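Local coordinates for putative exported protein (Aeromonas hydrophila subsp. hydrophila, PDB 4PJ2) that probably inhibits invertebrate-type (i-type) lysozyme from the periplasm and binds a magnesium ion in a loop between two strands, at residues L55-L67 against L77-S91. Sequence-based numbering, arbitrary orientation.
Sequences LPRDGSIKELKLL and LIVVVESAGSGSYLS
The antiparallel hairpin of strands 60-67 and 76-82 is joined by six backbone hydrogen bonds, two each for the pairs Ser60-Glu82 and Lys65-Ile78. Between them the ladder slips by one residue: Lys62 N donates to Val80 O (2.8 Å), whereas Val80 N turns to Glu63 O (3.0 Å), a classic beta bulge. On one face Ile61, Leu64 and Leu66 pack against Val81, Val79 and Leu77; beta-branched valine and isoleucine suit the extended backbone, and the leucines reach further. Leu64 lies beside Val79, its CD2 3.9 Å from Val79 CG2, while the Ile61 side chain crosses that of Val79 at a slant, CD1 touching Val79 CG1; Val19 of strand 16-21 packs on Ile61 and Leu64. The face bearing Val80 mixes apolar and charged side chains. Glu63 CG, placed between its backbone N and carbonyl carbon (chi1 73°), lies 3.9 Å from Val80 CB, and the extended chain carries OE2 to a salt bridge with Lys65 NZ, whose hydrogen bond is weak. Ile78 CD1 meets Leu67 CB, and Ile119 of helix 118-123 packs on both side chains. Asp68, Asn70, Asp72 and Gln74 of the connecting loop and Glu76 of strand 76-82 bind the magnesium ion.

At the hairpin's other end the chain turns out of strand 49-57 through Asp58 and Gly59. With no side chain, Gly59 brings its CA within 3.1 Å of Glu82 O, where a CB would clash. Val81 CG1 fits against Asp58 O (3.4 Å), and Arg57, also salt-bridged to Glu25, holds Gly59 O through NH1. Water links Asp58 OD1 to Ala84 N; Ser83 OG accepts from Gly85 N in an ST turn, entering a loop whose Ser86 and Gly87 make backbone hydrogen bonds to the chain of another protein, consistent with contact to the inhibited lysozyme.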
ATOM      1  N   LEU A  55       2.936  13.940  -2.605  1.00 10.74           N
ATOM      2  CA  LEU A  55       3.700  13.071  -1.726  1.00 12.31           C
ATOM      3  C   LEU A  55       3.786  11.674  -2.321  1.00 11.11           C
ATOM      4  O   LEU A  55       2.915  11.255  -3.071  1.00 11.53           O
ATOM      5  CB  LEU A  55       3.039  12.969  -0.355  1.00 14.71           C
ATOM      6  CG  LEU A  55       3.357  14.099   0.617  1.00 19.52           C
ATOM      7  CD1 LEU A  55       2.582  15.342   0.292  1.00 21.68           C
ATOM      8  CD2 LEU A  55       3.076  13.670   2.025  1.00 21.66           C
ATOM      9  N   PRO A  56       4.817  10.923  -1.941  1.00 11.83           N
ATOM     10  CA  PRO A  56       4.885   9.520  -2.329  1.00 11.96           C
ATOM     11  C   PRO A  56       3.811   8.693  -1.644  1.00 12.35           C
ATOM     12  O   PRO A  56       3.381   9.024  -0.532  1.00 13.93           O
ATOM     13  CB  PRO A  56       6.283   9.083  -1.865  1.00 14.51           C
ATOM     14  CG  PRO A  56       6.689  10.050  -0.901  1.00 16.28           C
ATOM     15  CD  PRO A  56       5.964  11.322  -1.121  1.00 13.60           C
ATOM     16  N   ARG A  57       3.383   7.624  -2.305  1.00 12.87           N
ATOM     17  CA  ARG A  57       2.535   6.640  -1.651  1.00 15.28           C
ATOM     18  C   ARG A  57       3.062   5.265  -1.849  1.00 15.18           C
ATOM     19  O   ARG A  57       3.334   4.810  -2.953  1.00 16.42           O
ATOM     20  CB  ARG A  57       1.082   6.676  -2.083  1.00 17.73           C
ATOM     21  CG  ARG A  57       0.896   6.514  -3.530  1.00 15.89           C
ATOM     22  CD  ARG A  57      -0.584   6.360  -3.996  1.00 14.79           C
ATOM     23  NE  ARG A  57      -0.544   6.319  -5.450  1.00 12.98           N
ATOM     24  CZ  ARG A  57      -0.547   5.234  -6.205  1.00 12.86           C
ATOM     25  NH1 ARG A  57      -0.689   4.030  -5.685  1.00 13.26           N
ATOM     26  NH2 ARG A  57      -0.447   5.362  -7.518  1.00 13.16           N
ATOM     27  N   ASP A  58       3.183   4.587  -0.723  1.00 15.90           N
ATOM     28  CA  ASP A  58       3.618   3.208  -0.711  1.00 16.74           C
ATOM     29  C   ASP A  58       2.401   2.324  -0.563  1.00 16.40           C
ATOM     30  O   ASP A  58       2.118   1.766   0.523  1.00 17.88           O
ATOM     31  CB  ASP A  58       4.608   2.955   0.398  1.00 18.10           C
ATOM     32  CG  ASP A  58       5.073   1.538   0.405  1.00 18.79           C
ATOM     33  OD1 ASP A  58       4.954   0.864  -0.647  1.00 19.13           O
ATOM     34  OD2 ASP A  58       5.549   1.090   1.457  1.00 20.39           O
ATOM     35  N   GLY A  59       1.659   2.219  -1.645  1.00 15.84           N
ATOM     36  CA  GLY A  59       0.465   1.419  -1.714  1.00 16.87           C
ATOM     37  C   GLY A  59      -0.658   2.252  -2.249  1.00 17.92           C
ATOM     38  O   GLY A  59      -0.433   3.225  -2.966  1.00 19.40           O
ATOM     39  N   SER A  60      -1.868   1.865  -1.900  1.00 18.45           N
ATOM     40  CA  SER A  60      -3.090   2.533  -2.327  0.50 18.95           C
ATOM     41  C   SER A  60      -3.704   3.324  -1.174  1.00 18.24           C
ATOM     42  O   SER A  60      -3.652   2.891  -0.016  1.00 18.25           O
ATOM     43  CB  SER A  60      -4.110   1.487  -2.774  0.50 20.84           C
ATOM     44  OG  SER A  60      -3.520   0.517  -3.608  0.50 22.60           O
ATOM     45  N   ILE A  61      -4.316   4.456  -1.475  1.00 16.69           N
ATOM     46  CA  ILE A  61      -4.986   5.208  -0.434  1.00 15.64           C
ATOM     47  C   ILE A  61      -6.167   4.396   0.042  1.00 17.77           C
ATOM     48  O   ILE A  61      -6.994   3.938  -0.756  1.00 19.83           O
ATOM     49  CB  ILE A  61      -5.457   6.556  -0.948  1.00 15.09           C
ATOM     50  CG1 ILE A  61      -4.248   7.422  -1.331  1.00 15.21           C
ATOM     51  CG2 ILE A  61      -6.308   7.250   0.105  1.00 15.60           C
ATOM     52  CD1 ILE A  61      -4.597   8.805  -1.839  1.00 15.79           C
ATOM     53  N   LYS A  62      -6.230   4.211   1.354  1.00 17.94           N
ATOM     54  CA  LYS A  62      -7.231   3.378   1.988  1.00 20.73           C
ATOM     55  C   LYS A  62      -8.364   4.225   2.549  1.00 22.12           C
ATOM     56  O   LYS A  62      -9.524   3.850   2.443  1.00 24.94           O
ATOM     57  CB  LYS A  62      -6.569   2.583   3.108  1.00 23.18           C
ATOM     58  CG  LYS A  62      -7.510   1.637   3.842  1.00 26.24           C
ATOM     59  CD  LYS A  62      -6.920   1.136   5.163  1.00 29.68           C
ATOM     60  CE  LYS A  62      -7.960   0.406   6.015  1.00 32.14           C
ATOM     61  NZ  LYS A  62      -7.528   0.313   7.428  1.00 33.79           N
ATOM     62  N   GLU A  63      -8.026   5.356   3.160  1.00 20.93           N
ATOM     63  CA  GLU A  63      -9.041   6.212   3.770  1.00 22.25           C
ATOM     64  C   GLU A  63      -8.467   7.585   4.101  1.00 19.71           C
ATOM     65  O   GLU A  63      -7.250   7.753   4.228  1.00 18.76           O
ATOM     66  CB  GLU A  63      -9.623   5.560   5.022  1.00 27.19           C
ATOM     67  CG  GLU A  63      -8.692   5.550   6.201  1.00 30.81           C
ATOM     68  CD  GLU A  63      -9.340   4.959   7.448  1.00 35.10           C
ATOM     69  OE1 GLU A  63      -8.666   4.162   8.127  1.00 37.37           O
ATOM     70  OE2 GLU A  63     -10.509   5.294   7.759  1.00 36.49           O
ATOM     71  N   LEU A  64      -9.369   8.550   4.240  1.00 19.53           N
ATOM     72  CA  LEU A  64      -9.037   9.896   4.692  1.00 18.86           C
ATOM     73  C   LEU A  64      -9.709  10.073   6.043  1.00 19.39           C
ATOM     74  O   LEU A  64     -10.863   9.669   6.222  1.00 20.62           O
ATOM     75  CB  LEU A  64      -9.595  10.952   3.740  1.00 18.52           C
ATOM     76  CG  LEU A  64      -9.195  10.779   2.279  1.00 19.46           C
ATOM     77  CD1 LEU A  64      -9.784  11.933   1.481  1.00 21.30           C
ATOM     78  CD2 LEU A  64      -7.682  10.714   2.086  1.00 18.47           C
ATOM     79  N   LYS A  65      -8.997  10.697   6.974  1.00 19.11           N
ATOM     80  CA  LYS A  65      -9.569  11.034   8.275  1.00 20.26           C
ATOM     81  C   LYS A  65      -9.379  12.513   8.555  1.00 20.87           C
ATOM     82  O   LYS A  65      -8.383  13.111   8.147  1.00 20.66           O
ATOM     83  CB  LYS A  65      -8.899  10.229   9.387  1.00 22.01           C
ATOM     84  CG  LYS A  65      -8.962   8.726   9.234  1.00 25.34           C
ATOM     85  CD  LYS A  65      -8.157   8.062  10.351  1.00 28.41           C
ATOM     86  CE  LYS A  65      -8.241   6.552  10.295  1.00 31.19           C
ATOM     87  NZ  LYS A  65      -9.542   6.035  10.806  1.00 32.50           N
ATOM     88  N   LEU A  66     -10.349  13.088   9.261  1.00 20.52           N
ATOM     89  CA  LEU A  66     -10.277  14.465   9.731  1.00 21.59           C
ATOM     90  C   LEU A  66     -10.353  14.438  11.245  1.00 22.43           C
ATOM     91  O   LEU A  66     -11.404  14.127  11.828  1.00 25.36           O
ATOM     92  CB  LEU A  66     -11.441  15.309   9.196  1.00 22.76           C
ATOM     93  CG  LEU A  66     -11.423  15.609   7.705  1.00 23.88           C
ATOM     94  CD1 LEU A  66     -12.683  16.366   7.305  1.00 25.19           C
ATOM     95  CD2 LEU A  66     -10.176  16.404   7.356  1.00 23.02           C
ATOM     96  N   LEU A  67      -9.237  14.741  11.893  1.00 22.08           N
ATOM     97  CA  LEU A  67      -9.147  14.610  13.346  1.00 22.63           C
ATOM     98  C   LEU A  67      -8.152  15.622  13.870  1.00 22.87           C
ATOM     99  O   LEU A  67      -7.138  15.874  13.230  1.00 22.83           O
ATOM    100  CB  LEU A  67      -8.689  13.200  13.720  1.00 24.99           C
ATOM    101  CG  LEU A  67      -9.673  12.058  13.448  1.00 28.14           C
ATOM    102  CD1 LEU A  67      -9.011  10.707  13.653  1.00 29.23           C
ATOM    103  CD2 LEU A  67     -10.889  12.173  14.346  1.00 29.92           C
ATOM    104  N   LEU A  77      -5.813  16.779   8.350  1.00 17.84           N
ATOM    105  CA  LEU A  77      -6.130  15.732   7.399  1.00 16.58           C
ATOM    106  C   LEU A  77      -5.124  14.626   7.525  1.00 17.25           C
ATOM    107  O   LEU A  77      -3.923  14.882   7.536  1.00 18.30           O
ATOM    108  CB  LEU A  77      -6.075  16.301   5.981  1.00 16.61           C
ATOM    109  CG  LEU A  77      -6.184  15.280   4.843  1.00 15.73           C
ATOM    110  CD1 LEU A  77      -7.540  14.616   4.767  1.00 17.41           C
ATOM    111  CD2 LEU A  77      -5.832  15.950   3.523  1.00 15.96           C
ATOM    112  N   ILE A  78      -5.621  13.401   7.605  1.00 16.50           N
ATOM    113  CA  ILE A  78      -4.754  12.224   7.628  1.00 16.60           C
ATOM    114  C   ILE A  78      -5.076  11.377   6.420  1.00 15.36           C
ATOM    115  O   ILE A  78      -6.217  11.005   6.202  1.00 17.09           O
ATOM    116  CB  ILE A  78      -4.903  11.399   8.926  1.00 17.95           C
ATOM    117  CG1 ILE A  78      -4.615  12.288  10.136  1.00 19.56           C
ATOM    118  CG2 ILE A  78      -3.945  10.194   8.874  1.00 18.38           C
ATOM    119  CD1 ILE A  78      -5.849  12.858  10.825  1.00 21.53           C
ATOM    120  N   VAL A  79      -4.056  11.109   5.606  1.00 14.17           N
ATOM    121  CA  VAL A  79      -4.198  10.244   4.443  1.00 13.57           C
ATOM    122  C   VAL A  79      -3.536   8.914   4.772  1.00 14.02           C
ATOM    123  O   VAL A  79      -2.340   8.874   5.048  1.00 14.69           O
ATOM    124  CB  VAL A  79      -3.564  10.858   3.175  1.00 13.49           C
ATOM    125  CG1 VAL A  79      -3.749   9.932   1.983  1.00 14.28           C
ATOM    126  CG2 VAL A  79      -4.176  12.223   2.876  1.00 13.62           C
ATOM    127  N   VAL A  80      -4.327   7.842   4.776  1.00 13.58           N
ATOM    128  CA  VAL A  80      -3.847   6.513   5.152  1.00 14.34           C
ATOM    129  C   VAL A  80      -3.654   5.683   3.901  1.00 14.04           C
ATOM    130  O   VAL A  80      -4.533   5.618   3.064  1.00 15.03           O
ATOM    131  CB  VAL A  80      -4.831   5.787   6.091  1.00 15.33           C
ATOM    132  CG1 VAL A  80      -4.239   4.441   6.505  1.00 16.20           C
ATOM    133  CG2 VAL A  80      -5.144   6.642   7.306  1.00 16.51           C
ATOM    134  N   VAL A  81      -2.502   5.036   3.810  1.00 14.00           N
ATOM    135  CA  VAL A  81      -2.115   4.264   2.635  1.00 14.52           C
ATOM    136  C   VAL A  81      -1.783   2.837   3.052  1.00 15.85           C
ATOM    137  O   VAL A  81      -1.092   2.636   4.044  1.00 16.51           O
ATOM    138  CB  VAL A  81      -0.887   4.903   1.949  1.00 14.53           C
ATOM    139  CG1 VAL A  81      -0.384   4.075   0.767  1.00 15.95           C
ATOM    140  CG2 VAL A  81      -1.246   6.304   1.466  1.00 14.38           C
ATOM    141  N   GLU A  82      -2.264   1.871   2.275  1.00 16.67           N
ATOM    142  CA  GLU A  82      -2.089   0.440   2.549  0.53 17.54           C
ATOM    143  C   GLU A  82      -1.125  -0.163   1.524  1.00 16.98           C
ATOM    144  O   GLU A  82      -1.376  -0.082   0.327  1.00 17.40           O
ATOM    145  CB  GLU A  82      -3.460  -0.255   2.459  0.53 19.10           C
ATOM    146  CG  GLU A  82      -3.456  -1.790   2.413  0.53 20.48           C
ATOM    147  CD  GLU A  82      -4.856  -2.380   2.275  0.53 22.42           C
ATOM    148  OE1 GLU A  82      -5.370  -2.463   1.137  0.53 24.33           O
ATOM    149  OE2 GLU A  82      -5.444  -2.762   3.308  0.53 22.89           O
ATOM    150  N   SER A  83      -0.063  -0.806   1.995  1.00 16.96           N
ATOM    151  CA  SER A  83       0.895  -1.479   1.121  1.00 18.04           C
ATOM    152  C   SER A  83       0.215  -2.534   0.282  1.00 18.49           C
ATOM    153  O   SER A  83      -0.685  -3.246   0.771  1.00 19.89           O
ATOM    154  CB  SER A  83       1.990  -2.158   1.935  1.00 20.20           C
ATOM    155  OG  SER A  83       2.810  -2.908   1.055  1.00 19.56           O
ATOM    156  N   ALA A  84       0.665  -2.676  -0.960  1.00 18.89           N
ATOM    157  CA  ALA A  84       0.155  -3.685  -1.879  1.00 19.41           C
ATOM    158  C   ALA A  84       0.692  -5.075  -1.583  1.00 18.31           C
ATOM    159  O   ALA A  84       0.180  -6.028  -2.136  1.00 18.88           O
ATOM    160  CB  ALA A  84       0.496  -3.322  -3.324  1.00 20.23           C
ATOM    161  N   GLY A  85       1.743  -5.172  -0.766  1.00 17.48           N
ATOM    162  CA  GLY A  85       2.305  -6.461  -0.392  1.00 17.54           C
ATOM    163  C   GLY A  85       1.413  -7.199   0.590  1.00 17.76           C
ATOM    164  O   GLY A  85       0.469  -6.627   1.142  1.00 17.79           O
ATOM    165  N   SER A  86       1.711  -8.478   0.788  1.00 19.04           N
ATOM    166  CA  SER A  86       0.879  -9.355   1.599  1.00 20.15           C
ATOM    167  C   SER A  86       0.748  -8.855   3.022  1.00 21.38           C
ATOM    168  O   SER A  86      -0.241  -9.177   3.702  1.00 23.08           O
ATOM    169  CB  SER A  86       1.456 -10.793   1.606  1.00 21.12           C
ATOM    170  OG  SER A  86       2.662 -10.836   2.340  1.00 21.41           O
ATOM    171  N   GLY A  87       1.741  -8.124   3.507  1.00 20.64           N
ATOM    172  CA  GLY A  87       1.755  -7.611   4.862  1.00 21.29           C
ATOM    173  C   GLY A  87       0.769  -6.487   5.112  1.00 21.62           C
ATOM    174  O   GLY A  87       0.436  -6.198   6.264  1.00 22.85           O
ATOM    175  N   SER A  88       0.331  -5.812   4.049  1.00 21.21           N
ATOM    176  CA  SER A  88      -0.727  -4.803   4.144  1.00 22.21           C
ATOM    177  C   SER A  88      -0.360  -3.676   5.094  1.00 21.94           C
ATOM    178  O   SER A  88      -1.236  -3.088   5.732  1.00 22.91           O
ATOM    179  CB  SER A  88      -2.041  -5.472   4.560  1.00 25.18           C
ATOM    180  OG  SER A  88      -2.437  -6.356   3.527  1.00 26.07           O
ATOM    181  N   TYR A  89       0.924  -3.364   5.188  1.00 21.02           N
ATOM    182  CA  TYR A  89       1.399  -2.378   6.144  1.00 20.38           C
ATOM    183  C   TYR A  89       0.819  -1.003   5.854  1.00 19.53           C
ATOM    184  O   TYR A  89       0.660  -0.587   4.696  1.00 20.37           O
ATOM    185  CB  TYR A  89       2.920  -2.295   6.131  1.00 20.32           C
ATOM    186  CG  TYR A  89       3.549  -3.643   6.385  1.00 19.83           C
ATOM    187  CD1 TYR A  89       3.468  -4.240   7.641  1.00 21.42           C
ATOM    188  CD2 TYR A  89       4.210  -4.339   5.384  1.00 20.26           C
ATOM    189  CE1 TYR A  89       4.012  -5.486   7.893  1.00 21.22           C
ATOM    190  CE2 TYR A  89       4.769  -5.593   5.636  1.00 20.67           C
ATOM    191  CZ  TYR A  89       4.658  -6.152   6.903  1.00 20.46           C
ATOM    192  OH  TYR A  89       5.172  -7.382   7.222  1.00 20.54           O
ATOM    193  N   LEU A  90       0.509  -0.292   6.925  1.00 19.18           N
ATOM    194  CA  LEU A  90      -0.071   1.041   6.806  1.00 18.77           C
ATOM    195  C   LEU A  90       0.978   2.114   6.959  1.00 18.14           C
ATOM    196  O   LEU A  90       1.915   2.045   7.746  1.00 18.90           O
ATOM    197  CB  LEU A  90      -1.162   1.245   7.867  1.00 20.34           C
ATOM    198  CG  LEU A  90      -2.366   0.303   7.774  1.00 21.54           C
ATOM    199  CD1 LEU A  90      -3.349   0.590   8.910  1.00 22.76           C
ATOM    200  CD2 LEU A  90      -3.080   0.385   6.445  1.00 23.26           C
ATOM    201  N   SER A  91       0.779   3.165   6.171  1.00 17.21           N
ATOM    202  CA  SER A  91       1.534   4.393   6.309  1.00 16.31           C
ATOM    203  C   SER A  91       0.524   5.523   6.282  1.00 15.73           C
ATOM    204  O   SER A  91      -0.633   5.335   5.905  1.00 16.69           O
ATOM    205  CB  SER A  91       2.583   4.520   5.193  1.00 16.78           C
ATOM    206  OG  SER A  91       1.988   4.411   3.908  1.00 17.22           O
TER
HETATM  207  O   HOH W   1       2.859  -0.989  -1.864  1.00 14.69           O
HETATM  208  O   HOH W   2       2.020   1.711   3.353  1.00 17.19           O
HETATM  209  O   HOH W   3       2.893   5.918   1.836  1.00 17.98           O
HETATM  210  O   HOH W   4      -2.459  -1.565  -1.927  1.00 26.37           O